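Local atomic coordinates of hypothetical protein PurS (Thermus thermophilus, PDB entry 2DGB), a protein that belongs to the PurS family of small alpha/beta proteins, with helices packed against an antiparallel sheet. Residues P49-N52 against L53-E57. Residues are numbered along the deposited sequence; the frame is centred on the assembly and turned at random.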
loop_
_atom_site.group_PDB
_atom_site.type_symbol
_atom_site.label_atom_id
_atom_site.label_comp_id
_atom_site.label_asym_id
_atom_site.label_seq_id
_atom_site.Cartn_x
_atom_site.Cartn_y
_atom_site.Cartn_z
ATOM N N PRO A 49 -8.220 -4.629 17.840
ATOM C CA PRO A 49 -8.673 -3.960 19.066
ATOM C C PRO A 49 -7.575 -3.220 19.825
ATOM O O PRO A 49 -6.391 -3.562 19.726
ATOM C CB PRO A 49 -9.219 -5.118 19.887
ATOM C CG PRO A 49 -8.190 -6.167 19.621
ATOM C CD PRO A 49 -7.983 -6.063 18.103
ATOM N N ALA A 50 -7.983 -2.214 20.598
ATOM C CA ALA A 50 -7.050 -1.429 21.404
ATOM C C ALA A 50 -7.828 -0.628 22.449
ATOM O O ALA A 50 -8.993 -0.297 22.242
ATOM C CB ALA A 50 -6.238 -0.486 20.512
ATOM N N GLU A 51 -7.176 -0.314 23.563
ATOM C CA GLU A 51 -7.811 0.433 24.646
ATOM C C GLU A 51 -8.221 1.836 24.223
ATOM O O GLU A 51 -9.283 2.333 24.616
ATOM C CB GLU A 51 -6.859 0.521 25.841
ATOM C CG GLU A 51 -6.685 -0.780 26.615
ATOM C CD GLU A 51 -7.849 -1.056 27.556
ATOM O OE1 GLU A 51 -8.329 -0.096 28.206
ATOM O OE2 GLU A 51 -8.274 -2.228 27.658
ATOM N N ASN A 52 -7.375 2.471 23.423
ATOM C CA ASN A 52 -7.644 3.820 22.950
ATOM C C ASN A 52 -6.843 4.101 21.690
ATOM O O ASN A 52 -6.066 3.261 21.242
ATOM C CB ASN A 52 -7.279 4.834 24.032
ATOM C CG ASN A 52 -5.847 4.678 24.514
ATOM O OD1 ASN A 52 -4.895 4.876 23.754
ATOM N ND2 ASN A 52 -5.690 4.315 25.781
ATOM N N LEU A 53 -7.031 5.289 21.130
ATOM C CA LEU A 53 -6.334 5.675 19.910
ATOM C C LEU A 53 -4.822 5.668 20.065
ATOM O O LEU A 53 -4.105 5.251 19.153
ATOM C CB LEU A 53 -6.788 7.063 19.455
ATOM C CG LEU A 53 -6.277 7.482 18.075
ATOM C CD1 LEU A 53 -6.875 6.570 17.019
ATOM C CD2 LEU A 53 -6.655 8.935 17.799
ATOM N N LEU A 54 -4.330 6.130 21.209
ATOM C CA LEU A 54 -2.893 6.161 21.429
ATOM C C LEU A 54 -2.334 4.752 21.408
ATOM O O LEU A 54 -1.345 4.477 20.734
ATOM C CB LEU A 54 -2.549 6.829 22.760
ATOM C CG LEU A 54 -2.100 8.288 22.641
ATOM C CD1 LEU A 54 -3.246 9.138 22.122
ATOM C CD2 LEU A 54 -1.630 8.791 23.993
ATOM N N GLU A 55 -2.974 3.859 22.150
ATOM C CA GLU A 55 -2.526 2.480 22.195
ATOM C C GLU A 55 -2.719 1.814 20.839
ATOM O O GLU A 55 -1.972 0.904 20.479
ATOM C CB GLU A 55 -3.289 1.699 23.265
ATOM C CG GLU A 55 -2.913 0.226 23.302
ATOM C CD GLU A 55 -3.705 -0.554 24.327
ATOM O OE1 GLU A 55 -3.452 -0.374 25.539
ATOM O OE2 GLU A 55 -4.582 -1.339 23.919
ATOM N N ALA A 56 -3.722 2.259 20.088
ATOM C CA ALA A 56 -3.971 1.685 18.768
ATOM C C ALA A 56 -2.850 2.099 17.812
ATOM O O ALA A 56 -2.394 1.308 16.983
ATOM C CB ALA A 56 -5.323 2.156 18.234
ATOM N N GLU A 57 -2.415 3.351 17.927
ATOM C CA GLU A 57 -1.343 3.868 17.088
ATOM C C GLU A 57 -0.087 3.068 17.405
ATOM O O GLU A 57 0.655 2.663 16.506
ATOM C CB GLU A 57 -1.106 5.354 17.385
ATOM C CG GLU A 57 0.172 5.929 16.771
ATOM C CD GLU A 57 0.018 6.350 15.319
ATOM O OE1 GLU A 57 1.051 6.625 14.673
ATOM O OE2 GLU A 57 -1.128 6.421 14.824
#
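Glu55 reaches back from the first turn of helix 53-67 to the loop before it. Glu55 CB lies 3.6 Å from Asn52 OD1. CG stands anti to the backbone N (chi1 177°), and the chain stays extended past it, which carries the carboxylate back as far as Glu51. Glu55 CD comes 3.7 Å from Glu51 CB. Glu55 OE1 rests against the aliphatic part of the Glu51 side chain, 3.4 Å from Glu51 CG. Glu55 OE2 accepts a nearly straight hydrogen bond from Glu51 N, 2.8 Å long. The N-H comes from above the carboxylate plane, 63° out of it. The end of Glu51 leads away, and the charged oxygens of the two glutamates are not in contact.

Asn52 is the N-cap of the helix. Asn52 OD1 accepts from Glu55 N at 2.7 Å, with the donor tilted 31° from the carbonyl plane. Glu55 thus gives its backbone N-H to the cap and takes one with its side chain. A classic capping box would return that second bond to the N-cap residue; here it falls one residue earlier. The loop joins strand 37-49 to the helix. Lys59 NZ, one turn on, makes a hydrogen bond to Pro49 O and a long, weak ion pair with Glu55 OE2. Ala56 N donates to Asn52 O at 2.8 Å. On the buried side, Ala50 CB packs 3.6 Å from Ala56 CB, and both methyls touch Tyr4 of strand 3-12.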